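Local coordinates for inositol monophosphatase family protein (Staphylococcus aureus subsp. aureus MSSA476, PDB 4I3Y) that probably hydrolyses inositol monophosphates to inositol and phosphate, using magnesium as cofactor and being inhibited by lithium, at residues E118-L123 and A137-G142; M122-Y127 and Q219-E224; P31-E36 and V49-K54; Q55-F60 and M93-G98. All blocks are in the same frame, centred on the assembly; numbering follows the deposited sequence.

Contact 1: E118-L123 and A137-G142; sequences EGKPML and AIRGEG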
loop_
_atom_site.group_PDB
_atom_site.type_symbol
_atom_site.label_atom_id
_atom_site.label_comp_id
_atom_site.label_asym_id
_atom_site.label_seq_id
_atom_site.Cartn_x
_atom_site.Cartn_y
_atom_site.Cartn_z
ATOM N N GLU A 118 -11.551 28.058 -17.279
ATOM C CA GLU A 118 -12.961 28.492 -17.094
ATOM C C GLU A 118 -13.734 27.362 -16.468
ATOM O O GLU A 118 -14.731 26.885 -17.026
ATOM C CB GLU A 118 -13.618 28.918 -18.403
ATOM C CG GLU A 118 -12.804 29.955 -19.130
ATOM C CD GLU A 118 -13.471 30.483 -20.380
ATOM O OE1 GLU A 118 -14.297 29.788 -21.026
ATOM O OE2 GLU A 118 -13.166 31.629 -20.700
ATOM N N GLY A 119 -13.213 26.888 -15.340
ATOM C CA GLY A 119 -13.804 25.757 -14.616
ATOM C C GLY A 119 -13.851 24.333 -15.209
ATOM O O GLY A 119 -14.414 23.431 -14.582
ATOM N N LYS A 120 -13.271 24.108 -16.390
ATOM C CA LYS A 120 -13.265 22.770 -16.982
ATOM C C LYS A 120 -11.848 22.164 -16.842
ATOM O O LYS A 120 -10.834 22.819 -17.157
ATOM C CB LYS A 120 -13.722 22.789 -18.447
ATOM C CG LYS A 120 -13.642 21.433 -19.135
ATOM C CD LYS A 120 -14.569 21.329 -20.335
ATOM C CE LYS A 120 -14.033 22.060 -21.536
ATOM N NZ LYS A 120 -14.514 21.441 -22.819
ATOM N N PRO A 121 -11.778 20.947 -16.290
ATOM C CA PRO A 121 -10.490 20.212 -16.121
ATOM C C PRO A 121 -9.877 19.998 -17.524
ATOM O O PRO A 121 -10.541 19.405 -18.388
ATOM C CB PRO A 121 -10.937 18.820 -15.587
ATOM C CG PRO A 121 -12.299 19.000 -15.073
ATOM C CD PRO A 121 -12.944 20.127 -15.905
ATOM N N MET A 122 -8.650 20.475 -17.714
ATOM C CA MET A 122 -7.885 20.328 -18.942
ATOM C C MET A 122 -6.616 19.443 -18.771
ATOM O O MET A 122 -6.304 18.651 -19.675
ATOM C CB MET A 122 -7.468 21.708 -19.495
ATOM C CG MET A 122 -8.633 22.626 -19.881
ATOM S SD MET A 122 -9.702 21.840 -21.098
ATOM C CE MET A 122 -10.950 23.077 -21.407
ATOM N N LEU A 123 -5.880 19.645 -17.672
ATOM C CA LEU A 123 -4.627 18.871 -17.362
ATOM C C LEU A 123 -4.667 18.415 -15.892
ATOM O O LEU A 123 -5.079 19.168 -15.008
ATOM C CB LEU A 123 -3.360 19.684 -17.584
ATOM C CG LEU A 123 -3.067 20.248 -18.972
ATOM C CD1 LEU A 123 -1.870 21.223 -18.883
ATOM C CD2 LEU A 123 -2.824 19.167 -20.023
ATOM N N ALA A 137 -3.262 13.127 -17.040
ATOM C CA ALA A 137 -4.464 13.146 -17.858
ATOM C C ALA A 137 -4.458 14.457 -18.676
ATOM O O ALA A 137 -4.203 15.547 -18.129
ATOM C CB ALA A 137 -5.673 13.074 -16.973
ATOM N N ILE A 138 -4.687 14.322 -19.996
ATOM C CA ILE A 138 -4.710 15.459 -20.921
ATOM C C ILE A 138 -5.925 15.394 -21.796
ATOM O O ILE A 138 -6.095 14.412 -22.537
ATOM C CB ILE A 138 -3.502 15.475 -21.879
ATOM C CG1 ILE A 138 -2.211 15.675 -21.092
ATOM C CG2 ILE A 138 -3.713 16.532 -22.998
ATOM C CD1 ILE A 138 -1.380 14.439 -21.063
ATOM N N ARG A 139 -6.774 16.425 -21.703
ATOM C CA ARG A 139 -8.057 16.451 -22.421
ATOM C C ARG A 139 -7.753 16.372 -23.916
ATOM O O ARG A 139 -7.005 17.178 -24.405
ATOM C CB ARG A 139 -8.810 17.729 -22.064
ATOM C CG ARG A 139 -10.178 17.997 -22.686
ATOM C CD ARG A 139 -10.977 18.853 -21.663
ATOM N NE ARG A 139 -12.181 18.101 -21.550
ATOM C CZ ARG A 139 -12.827 17.637 -20.517
ATOM N NH1 ARG A 139 -12.630 17.932 -19.240
ATOM N NH2 ARG A 139 -13.841 16.913 -20.862
ATOM N N GLY A 140 -8.296 15.381 -24.613
ATOM C CA GLY A 140 -8.057 15.244 -26.058
ATOM C C GLY A 140 -7.026 14.154 -26.361
ATOM O O GLY A 140 -7.122 13.494 -27.385
ATOM N N GLU A 141 -6.072 13.928 -25.463
ATOM C CA GLU A 141 -5.023 12.913 -25.652
ATOM C C GLU A 141 -5.265 11.603 -24.872
ATOM O O GLU A 141 -5.029 10.540 -25.408
ATOM C CB GLU A 141 -3.704 13.464 -25.174
ATOM C CG GLU A 141 -2.695 13.923 -26.197
ATOM C CD GLU A 141 -1.339 14.207 -25.538
ATOM O OE1 GLU A 141 -0.521 13.263 -25.427
ATOM O OE2 GLU A 141 -1.055 15.366 -25.119
ATOM N N GLY A 142 -5.657 11.699 -23.591
ATOM C CA GLY A 142 -5.967 10.555 -22.729
ATOM C C GLY A 142 -5.185 10.611 -21.411
ATOM O O GLY A 142 -4.638 11.661 -21.021
#
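Arg139 leans back over Pro121 and Met122 across an antiparallel beta hairpin, strands 120-128 and 133-138, and fastens the end of the pair with two hydrogen bonds. Its NH1 donates to Pro121 O at 2.7 Å; the bond is nearly straight (168°) and lies in both the carbonyl plane and the guanidinium plane. Its backbone N donates to Met122 O at 3.0 Å. With CG anti to the backbone N (chi1 180°), the arginine chain runs out alongside the partner strand, and a bend at chi3 then turns the edge of the guanidinium toward the proline carbonyl. On the way it passes close to the sulfur of Met122, SD lying 3.3 Å from Arg139 CD. Lys120 crosses at about a right angle, placing CD 4.0 Å above the guanidinium plane of Arg139, toward the rim. Glu224 is the outside partner of Arg139 NH2, modelled implausibly close; an acidic neighbour there would probably offset the repulsion between Lys120 and Arg139.

Deeper in the hairpin, Leu123 and Ile138 form a non-hydrogen-bonded pair, and Leu123 CD2 packs 3.7 Å from Ile138 CG1 on the sheet face covered by helix 12-35. On its other side strand 120-128 carries a classic beta bulge, Met122 and Leu123 both facing Tyr115. Toward the hairpin partner, Leu123 CA makes a CA-H...O contact of 3.4 Å with Ala137 O.

Contact 2: M122-Y127 and Q219-E224; sequences MLSYVY and QFLFAE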
loop_
_atom_site.group_PDB
_atom_site.type_symbol
_atom_site.label_atom_id
_atom_site.label_comp_id
_atom_site.label_asym_id
_atom_site.label_seq_id
_atom_site.Cartn_x
_atom_site.Cartn_y
_atom_site.Cartn_z
ATOM N N MET A 122 -8.650 20.475 -17.714
ATOM C CA MET A 122 -7.885 20.328 -18.942
ATOM C C MET A 122 -6.616 19.443 -18.771
ATOM O O MET A 122 -6.304 18.651 -19.675
ATOM C CB MET A 122 -7.468 21.708 -19.495
ATOM C CG MET A 122 -8.633 22.626 -19.881
ATOM S SD MET A 122 -9.702 21.840 -21.098
ATOM C CE MET A 122 -10.950 23.077 -21.407
ATOM N N LEU A 123 -5.880 19.645 -17.672
ATOM C CA LEU A 123 -4.627 18.871 -17.362
ATOM C C LEU A 123 -4.667 18.415 -15.892
ATOM O O LEU A 123 -5.079 19.168 -15.008
ATOM C CB LEU A 123 -3.360 19.684 -17.584
ATOM C CG LEU A 123 -3.067 20.248 -18.972
ATOM C CD1 LEU A 123 -1.870 21.223 -18.883
ATOM C CD2 LEU A 123 -2.824 19.167 -20.023
ATOM N N SER A 124 -4.284 17.171 -15.658
ATOM C CA SER A 124 -4.200 16.603 -14.282
ATOM C C SER A 124 -2.970 15.763 -14.078
ATOM O O SER A 124 -2.540 15.097 -15.004
ATOM C CB SER A 124 -5.430 15.759 -13.981
ATOM O OG SER A 124 -6.571 16.594 -14.037
ATOM N N TYR A 125 -2.421 15.783 -12.865
ATOM C CA TYR A 125 -1.188 15.114 -12.578
ATOM C C TYR A 125 -1.229 14.535 -11.173
ATOM O O TYR A 125 -1.583 15.270 -10.227
ATOM C CB TYR A 125 0.012 16.116 -12.627
ATOM C CG TYR A 125 0.149 16.757 -13.988
ATOM C CD1 TYR A 125 0.803 16.086 -15.033
ATOM C CD2 TYR A 125 -0.470 17.972 -14.258
ATOM C CE1 TYR A 125 0.868 16.646 -16.307
ATOM C CE2 TYR A 125 -0.473 18.519 -15.515
ATOM C CZ TYR A 125 0.234 17.872 -16.525
ATOM O OH TYR A 125 0.276 18.463 -17.723
ATOM N N VAL A 126 -0.813 13.253 -11.060
ATOM C CA VAL A 126 -0.537 12.579 -9.790
ATOM C C VAL A 126 0.842 11.941 -9.878
ATOM O O VAL A 126 1.047 10.933 -10.585
ATOM C CB VAL A 126 -1.586 11.531 -9.380
ATOM C CG1 VAL A 126 -1.197 10.952 -8.005
ATOM C CG2 VAL A 126 -2.992 12.156 -9.306
ATOM N N TYR A 127 1.794 12.545 -9.172
ATOM C CA TYR A 127 3.170 12.048 -9.268
ATOM C C TYR A 127 3.485 11.206 -8.081
ATOM O O TYR A 127 3.768 11.764 -6.980
ATOM C CB TYR A 127 4.220 13.198 -9.384
ATOM C CG TYR A 127 5.636 12.724 -9.702
ATOM C CD1 TYR A 127 5.873 11.478 -10.315
ATOM C CD2 TYR A 127 6.753 13.552 -9.420
ATOM C CE1 TYR A 127 7.158 11.051 -10.592
ATOM C CE2 TYR A 127 8.064 13.128 -9.678
ATOM C CZ TYR A 127 8.246 11.893 -10.263
ATOM O OH TYR A 127 9.504 11.496 -10.534
ATOM N N GLN A 219 -8.180 14.125 -9.976
ATOM C CA GLN A 219 -8.975 12.956 -10.205
ATOM C C GLN A 219 -10.189 13.193 -11.136
ATOM O O GLN A 219 -10.616 12.249 -11.853
ATOM C CB GLN A 219 -9.441 12.360 -8.868
ATOM C CG GLN A 219 -8.340 11.701 -8.036
ATOM C CD GLN A 219 -7.673 12.645 -7.061
ATOM O OE1 GLN A 219 -7.223 13.755 -7.440
ATOM N NE2 GLN A 219 -7.497 12.187 -5.813
ATOM N N PHE A 220 -10.751 14.420 -11.133
ATOM C CA PHE A 220 -11.874 14.730 -12.054
ATOM C C PHE A 220 -11.568 14.331 -13.461
ATOM O O PHE A 220 -12.369 13.670 -14.102
ATOM C CB PHE A 220 -12.224 16.226 -12.079
ATOM C CG PHE A 220 -12.875 16.735 -10.799
ATOM C CD1 PHE A 220 -14.246 16.613 -10.604
ATOM C CD2 PHE A 220 -12.105 17.375 -9.805
ATOM C CE1 PHE A 220 -14.819 17.096 -9.423
ATOM C CE2 PHE A 220 -12.673 17.835 -8.646
ATOM C CZ PHE A 220 -14.042 17.675 -8.441
ATOM N N LEU A 221 -10.424 14.765 -13.990
ATOM C CA LEU A 221 -10.180 14.484 -15.416
ATOM C C LEU A 221 -9.858 13.011 -15.643
ATOM O O LEU A 221 -10.262 12.419 -16.683
ATOM C CB LEU A 221 -9.071 15.423 -15.945
ATOM C CG LEU A 221 -8.725 15.294 -17.405
ATOM C CD1 LEU A 221 -9.971 15.577 -18.203
ATOM C CD2 LEU A 221 -7.598 16.279 -17.782
ATOM N N PHE A 222 -9.165 12.376 -14.661
ATOM C CA PHE A 222 -8.958 10.931 -14.747
ATOM C C PHE A 222 -10.291 10.199 -14.835
ATOM O O PHE A 222 -10.417 9.256 -15.609
ATOM C CB PHE A 222 -8.087 10.408 -13.597
ATOM C CG PHE A 222 -6.606 10.747 -13.732
ATOM C CD1 PHE A 222 -5.746 9.920 -14.467
ATOM C CD2 PHE A 222 -6.066 11.853 -13.098
ATOM C CE1 PHE A 222 -4.396 10.244 -14.613
ATOM C CE2 PHE A 222 -4.713 12.181 -13.225
ATOM C CZ PHE A 222 -3.872 11.366 -13.959
ATOM N N ALA A 223 -11.266 10.606 -14.010
ATOM C CA ALA A 223 -12.550 9.898 -13.916
ATOM C C ALA A 223 -13.319 10.082 -15.245
ATOM O O ALA A 223 -13.830 9.120 -15.810
ATOM C CB ALA A 223 -13.377 10.425 -12.728
ATOM N N GLU A 224 -13.299 11.305 -15.779
ATOM C CA GLU A 224 -13.933 11.529 -17.087
ATOM C C GLU A 224 -13.282 10.685 -18.211
ATOM O O GLU A 224 -13.972 9.982 -18.946
ATOM C CB GLU A 224 -13.810 13.011 -17.437
ATOM C CG GLU A 224 -14.386 13.373 -18.801
ATOM C CD GLU A 224 -14.602 14.859 -18.937
ATOM O OE1 GLU A 224 -14.272 15.617 -18.020
ATOM O OE2 GLU A 224 -15.104 15.255 -19.998
#
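Helix-on-sheet packing brings Leu221 and Phe222 of helix 219-225 down on Ser124, at the point where the helix passes over strand 120-128. The axes of the two short segments approach to 7.5 Å at an angle of 106°, close to perpendicular, and Ser124, a small residue, lies where the backbones are nearest. Its OG sits 3.4 Å from Leu221 CB and also makes a weak hydrogen bond to the carbonyl of Ala218, just ahead of the helical segment, which gives this buried hydroxyl a polar partner. In Leu221 a chi1 of -178° swings CG away from the backbone N, and a chi2 of 59° then aims the CD2 methyl at the strand, 3.3 Å from Met122 O.

Phe222 starts out along the flank of the helix and only its far end reaches the strand. CE2 comes within 3.7 Å of Ser124 CB, which approaches the ring obliquely, while the edge of the ring is turned to Tyr125 N. Val126 adds a looser touch, CG2 to Phe222 CE2 at 4.3 Å.

In the layered alpha/beta fold of the inositol monophosphatase family, strand 120-128 runs through the middle of the larger sheet and has helices against both faces. Ser124 and Val126 point to helix 219-225; Leu123 and Tyr125 point the other way, onto helix 12-35, where Tyr125 OH is hydrogen-bonded to Asp16. Ala137 of the adjacent strand widens the floor beneath Leu221 and Phe222, and the side chain of Val126 is about 11 Å from a bound magnesium ion.

Contact 3: P31-E36 and V49-K54; sequences PQLIME and VTNVDK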
loop_
_atom_site.group_PDB
_atom_site.type_symbol
_atom_site.label_atom_id
_atom_site.label_comp_id
_atom_site.label_asym_id
_atom_site.label_seq_id
_atom_site.Cartn_x
_atom_site.Cartn_y
_atom_site.Cartn_z
ATOM N N PRO A 31 15.344 14.573 -2.713
ATOM C CA PRO A 31 16.181 13.742 -1.793
ATOM C C PRO A 31 16.805 14.625 -0.722
ATOM O O PRO A 31 16.846 14.271 0.455
ATOM C CB PRO A 31 17.232 13.131 -2.734
ATOM C CG PRO A 31 16.532 13.090 -4.046
ATOM C CD PRO A 31 15.652 14.302 -4.118
ATOM N N GLN A 32 17.214 15.818 -1.135
ATOM C CA GLN A 32 17.758 16.804 -0.192
ATOM C C GLN A 32 16.737 17.281 0.870
ATOM O O GLN A 32 17.007 17.247 2.094
ATOM C CB GLN A 32 18.390 17.989 -0.969
ATOM C CG GLN A 32 19.159 18.984 -0.094
ATOM C CD GLN A 32 20.296 18.314 0.638
ATOM O OE1 GLN A 32 21.215 17.771 0.013
ATOM N NE2 GLN A 32 20.229 18.317 1.965
ATOM N N LEU A 33 15.573 17.729 0.407
ATOM C CA LEU A 33 14.496 18.112 1.339
ATOM C C LEU A 33 14.217 16.992 2.398
ATOM O O LEU A 33 14.044 17.261 3.602
ATOM C CB LEU A 33 13.219 18.490 0.561
ATOM C CG LEU A 33 13.390 19.625 -0.490
ATOM C CD1 LEU A 33 12.163 19.764 -1.404
ATOM C CD2 LEU A 33 13.745 20.971 0.149
ATOM N N ILE A 34 14.154 15.755 1.925
ATOM C CA ILE A 34 13.927 14.628 2.790
ATOM C C ILE A 34 15.087 14.475 3.751
ATOM O O ILE A 34 14.845 14.334 4.926
ATOM C CB ILE A 34 13.764 13.325 2.018
ATOM C CG1 ILE A 34 12.618 13.495 1.017
ATOM C CG2 ILE A 34 13.579 12.164 3.003
ATOM C CD1 ILE A 34 11.391 12.692 1.271
ATOM N N MET A 35 16.335 14.502 3.264
ATOM C CA MET A 35 17.476 14.428 4.185
ATOM C C MET A 35 17.391 15.454 5.321
ATOM O O MET A 35 17.822 15.168 6.410
ATOM C CB MET A 35 18.834 14.552 3.459
ATOM C CG MET A 35 19.170 13.395 2.506
ATOM S SD MET A 35 20.725 13.508 1.534
ATOM C CE MET A 35 20.495 14.830 0.342
ATOM N N GLU A 36 16.824 16.634 5.073
ATOM C CA GLU A 36 16.737 17.680 6.091
ATOM C C GLU A 36 15.283 17.962 6.515
ATOM O O GLU A 36 14.908 19.094 6.807
ATOM C CB GLU A 36 17.467 18.953 5.602
ATOM C CG GLU A 36 16.862 19.600 4.355
ATOM C CD GLU A 36 17.754 20.668 3.700
ATOM O OE1 GLU A 36 17.231 21.485 2.900
ATOM O OE2 GLU A 36 18.976 20.683 3.973
ATOM N N VAL A 49 2.715 19.011 8.345
ATOM C CA VAL A 49 3.253 19.710 7.162
ATOM C C VAL A 49 4.765 19.757 7.298
ATOM O O VAL A 49 5.281 19.898 8.414
ATOM C CB VAL A 49 2.627 21.140 6.892
ATOM C CG1 VAL A 49 2.822 22.134 8.056
ATOM C CG2 VAL A 49 3.235 21.751 5.637
ATOM N N THR A 50 5.479 19.517 6.202
ATOM C CA THR A 50 6.937 19.552 6.313
ATOM C C THR A 50 7.530 20.597 5.372
ATOM O O THR A 50 6.819 21.237 4.600
ATOM C CB THR A 50 7.567 18.194 5.950
ATOM O OG1 THR A 50 7.435 17.960 4.538
ATOM C CG2 THR A 50 6.900 17.039 6.788
ATOM N N ASN A 51 8.842 20.732 5.451
ATOM C CA ASN A 51 9.600 21.578 4.575
ATOM C C ASN A 51 9.506 21.049 3.163
ATOM O O ASN A 51 9.605 21.825 2.216
ATOM C CB ASN A 51 11.049 21.572 5.020
ATOM C CG ASN A 51 11.691 20.225 4.814
ATOM O OD1 ASN A 51 12.622 20.093 4.004
ATOM N ND2 ASN A 51 11.202 19.202 5.517
ATOM N N VAL A 52 9.287 19.734 3.010
ATOM C CA VAL A 52 9.101 19.168 1.676
ATOM C C VAL A 52 7.802 19.725 1.049
ATOM O O VAL A 52 7.805 20.228 -0.102
ATOM C CB VAL A 52 9.082 17.631 1.691
ATOM C CG1 VAL A 52 8.819 17.059 0.289
ATOM C CG2 VAL A 52 10.354 17.046 2.339
ATOM N N ASP A 53 6.684 19.603 1.774
ATOM C CA ASP A 53 5.422 20.185 1.306
ATOM C C ASP A 53 5.642 21.671 0.940
ATOM O O ASP A 53 5.271 22.102 -0.147
ATOM C CB ASP A 53 4.303 20.143 2.390
ATOM C CG ASP A 53 4.081 18.765 3.008
ATOM O OD1 ASP A 53 5.002 18.243 3.726
ATOM O OD2 ASP A 53 2.954 18.210 2.775
ATOM N N LYS A 54 6.171 22.457 1.887
ATOM C CA LYS A 54 6.327 23.929 1.723
ATOM C C LYS A 54 7.232 24.366 0.563
ATOM O O LYS A 54 6.816 25.201 -0.277
ATOM C CB LYS A 54 6.800 24.545 3.015
ATOM C CG LYS A 54 5.810 24.368 4.177
ATOM C CD LYS A 54 6.287 25.210 5.362
ATOM C CE LYS A 54 5.186 25.573 6.328
ATOM N NZ LYS A 54 5.250 24.618 7.476
#
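Leu33 and Val52 meet where the last turn of helix 12-35 comes up against the first turn of helix 51-67. Along 31-36, the first side chain to be engaged is Gln32, whose NE2 makes a weak hydrogen bond to Glu36 OE2 within the same turn. Leu33 follows and carries the contact: it points at the second helix, and its CB lies 3.7 Å from Val52 CG2. The carbonyl of Leu33 faces the amide group of Asn51. A chi1 of 67° holds the CG of Asn51 between its backbone N and carbonyl carbon, which directs the amide back to the end of the first helix. Ile34 leans away toward helix 99-105, leaving a looser touch of 4.4 Å between its CG1 and Val52 CG2. At Glu36 the chain departs from helical geometry, and its carbonyl also comes near the Asn51 amide.

The start of the second helix is held by its own polar network. Asp53 OD1 accepts from Thr50 N at 2.8 Å, from above the carboxylate plane, and from Thr50 OG1 at 2.6 Å, nearly along the C-O bond. Thr50 OG1 in turn accepts a weak bond from Val52 N. In addition, Asp53 OD2 is hydrogen-bonded to Thr99 at the head of helix 99-105. Thr50 and Asp53 form a capping box at the N-terminus of helix 51-67, within a helix-beta hairpin-helix unit whose hairpin strands are 39-41 and 48-50.

Contact 4: Q55-F60 and M93-G98; sequences QIQQQF and MDPIDG. With MG (magnesium ion), chain D; PO4 (phosphate ion), chain C.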
loop_
_atom_site.group_PDB
_atom_site.type_symbol
_atom_site.label_atom_id
_atom_site.label_comp_id
_atom_site.label_asym_id
_atom_site.label_seq_id
_atom_site.Cartn_x
_atom_site.Cartn_y
_atom_site.Cartn_z
ATOM N N GLN A 55 8.404 23.743 0.439
ATOM C CA GLN A 55 9.283 23.997 -0.732
ATOM C C GLN A 55 8.716 23.620 -2.114
ATOM O O GLN A 55 8.802 24.412 -3.083
ATOM C CB GLN A 55 10.619 23.296 -0.567
ATOM C CG GLN A 55 11.518 23.951 0.461
ATOM C CD GLN A 55 11.831 25.399 0.074
ATOM O OE1 GLN A 55 11.462 26.338 0.792
ATOM N NE2 GLN A 55 12.448 25.584 -1.100
ATOM N N ILE A 56 8.143 22.417 -2.228
ATOM C CA ILE A 56 7.514 22.002 -3.488
ATOM C C ILE A 56 6.432 22.998 -3.885
ATOM O O ILE A 56 6.365 23.413 -5.053
ATOM C CB ILE A 56 6.957 20.588 -3.393
ATOM C CG1 ILE A 56 8.136 19.581 -3.372
ATOM C CG2 ILE A 56 5.934 20.342 -4.481
ATOM C CD1 ILE A 56 7.702 18.131 -3.327
ATOM N N GLN A 57 5.615 23.441 -2.907
ATOM C CA GLN A 57 4.552 24.388 -3.232
ATOM C C GLN A 57 5.112 25.721 -3.731
ATOM O O GLN A 57 4.655 26.311 -4.707
ATOM C CB GLN A 57 3.666 24.675 -2.030
ATOM C CG GLN A 57 2.467 25.517 -2.462
ATOM C CD GLN A 57 1.361 25.577 -1.398
ATOM O OE1 GLN A 57 1.061 26.644 -0.885
ATOM N NE2 GLN A 57 0.766 24.468 -1.088
ATOM N N GLN A 58 6.086 26.210 -3.017
ATOM C CA GLN A 58 6.611 27.493 -3.359
ATOM C C GLN A 58 7.460 27.479 -4.654
ATOM O O GLN A 58 7.389 28.424 -5.464
ATOM C CB GLN A 58 7.289 28.082 -2.138
ATOM C CG GLN A 58 8.646 27.605 -1.840
ATOM C CD GLN A 58 9.520 28.821 -1.708
ATOM O OE1 GLN A 58 10.149 29.056 -0.669
ATOM N NE2 GLN A 58 9.526 29.641 -2.759
ATOM N N GLN A 59 8.160 26.371 -4.902
ATOM C CA GLN A 59 8.720 26.213 -6.232
ATOM C C GLN A 59 7.689 26.220 -7.329
ATOM O O GLN A 59 7.949 26.794 -8.379
ATOM C CB GLN A 59 9.683 25.063 -6.327
ATOM C CG GLN A 59 10.876 25.317 -5.429
ATOM C CD GLN A 59 11.812 24.143 -5.357
ATOM O OE1 GLN A 59 12.601 24.016 -4.409
ATOM N NE2 GLN A 59 11.762 23.283 -6.370
ATOM N N PHE A 60 6.500 25.649 -7.125
ATOM C CA PHE A 60 5.528 25.672 -8.188
ATOM C C PHE A 60 4.929 27.059 -8.389
ATOM O O PHE A 60 4.562 27.460 -9.520
ATOM C CB PHE A 60 4.358 24.740 -7.953
ATOM C CG PHE A 60 3.497 24.603 -9.171
ATOM C CD1 PHE A 60 4.015 23.989 -10.321
ATOM C CD2 PHE A 60 2.200 25.130 -9.200
ATOM C CE1 PHE A 60 3.232 23.863 -11.434
ATOM C CE2 PHE A 60 1.432 25.025 -10.320
ATOM C CZ PHE A 60 1.941 24.403 -11.465
ATOM N N MET A 93 -3.227 22.689 -6.383
ATOM C CA MET A 93 -2.057 21.853 -6.031
ATOM C C MET A 93 -2.072 21.284 -4.627
ATOM O O MET A 93 -2.214 22.028 -3.652
ATOM C CB MET A 93 -0.741 22.616 -6.180
ATOM C CG MET A 93 0.517 21.805 -5.850
ATOM S SD MET A 93 2.019 22.829 -5.899
ATOM C CE MET A 93 3.155 21.639 -6.576
ATOM N N ASP A 94 -1.808 19.976 -4.532
ATOM C CA ASP A 94 -1.432 19.377 -3.243
ATOM C C ASP A 94 0.080 19.066 -3.308
ATOM O O ASP A 94 0.472 18.130 -4.036
ATOM C CB ASP A 94 -2.203 18.090 -3.031
ATOM C CG ASP A 94 -2.150 17.640 -1.600
ATOM O OD1 ASP A 94 -1.177 17.995 -0.894
ATOM O OD2 ASP A 94 -3.134 17.015 -1.205
ATOM N N PRO A 95 0.929 19.863 -2.606
ATOM C CA PRO A 95 2.345 19.657 -2.911
ATOM C C PRO A 95 2.861 18.318 -2.423
ATOM O O PRO A 95 3.723 17.709 -3.077
ATOM C CB PRO A 95 3.021 20.827 -2.230
ATOM C CG PRO A 95 2.059 21.224 -1.088
ATOM C CD PRO A 95 0.697 21.010 -1.684
ATOM N N ILE A 96 2.377 17.855 -1.261
ATOM C CA ILE A 96 2.584 16.446 -0.923
ATOM C C ILE A 96 1.210 15.926 -0.456
ATOM O O ILE A 96 0.686 16.410 0.534
ATOM C CB ILE A 96 3.611 16.234 0.205
ATOM C CG1 ILE A 96 5.072 16.577 -0.247
ATOM C CG2 ILE A 96 3.476 14.798 0.779
ATOM C CD1 ILE A 96 5.669 15.521 -1.150
ATOM N N ASP A 97 0.637 14.973 -1.189
ATOM C CA ASP A 97 -0.595 14.370 -0.753
ATOM C C ASP A 97 -0.158 13.062 -0.065
ATOM O O ASP A 97 0.592 12.326 -0.635
ATOM C CB ASP A 97 -1.579 14.127 -1.880
ATOM C CG ASP A 97 -2.824 13.354 -1.377
ATOM O OD1 ASP A 97 -3.462 13.879 -0.440
ATOM O OD2 ASP A 97 -3.142 12.269 -1.918
ATOM N N GLY A 98 -0.619 12.807 1.161
ATOM C CA GLY A 98 -0.038 11.765 2.010
ATOM C C GLY A 98 1.204 12.189 2.805
ATOM O O GLY A 98 2.178 11.421 2.935
HETATM MG MG MG D . -0.949 17.715 1.034
HETATM P P PO4 C . -1.959 16.083 2.914
HETATM O O1 PO4 C . -3.024 16.607 3.884
HETATM O O2 PO4 C . -1.532 14.632 3.255
HETATM O O3 PO4 C . -2.615 16.142 1.556
HETATM O O4 PO4 C . -0.690 16.974 3.114
HETATM O O HOH W 1 0.699 19.262 1.304
#
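Ile56 and Phe60 project from helix 51-67 onto Met93 and Pro95, and the tight half of the contact is largely apolar. Ile56 CG2 lies 3.7 Å from Pro95 CB and equally close to Met93 CE. The stem of Gln57 lies along the proline ring, its CB 3.9 Å from Pro95 CB. Met93 reaches out fully extended through chi1 and chi2 and bends only at its last torsion, which brings CE within 3.6 Å of Phe60 CB. The sulfur makes an oblique Met-aromatic contact, SD being 4.8 Å from the Phe60 ring centroid. Looser is the meeting of Ile56 with Ile96, the two side chains crossing at about a right angle.

The far side of segment 93-98 is polar and watered. This is the DPIDG part of the family's metal-binding signature, and here Asp94 turns from the helix to bind magnesium through OD1 at 2.0 Å, while Ile96 contributes its backbone O at 2.1 Å. Two oxygens of a phosphate ion, a water and Glu76 complete the six ligands. Gly98 N donates to phosphate O2 at 2.9 Å, consistent with the phosphate, probably from the crystallisation liquor, occupying the place of a substrate or product phosphate.

Behind the apolar half stand Leu73 and Ala75 of strand 72-75 and Leu113 of strand 110-117, while Trp22 of helix 12-35 meets the Phe60 ring edge-to-face and also touches Met93; both helices pack on this strand.

In the fold
Contacts 1 and 2 share Met122 and Leu123 of strand 120-128 and touch directly, Ala137 of the hairpin packing against Leu221 of the helix. Contact 1, partly exposed, relies on hydrogen bonds and charge, whereas contact 2 is buried and rests on van der Waals packing. Contacts 3 and 4 likewise share helix 51-67 and meet at Val52, Asp53, Pro95 and Ile96; the partly buried helix ends of contact 3 lead into the apolar core of contact 4, which backs the metal site. Contacts 1, 2 and 4 all reach the larger sheet; contact 3 lies outside it, about 30 Å from contact 1 between centres.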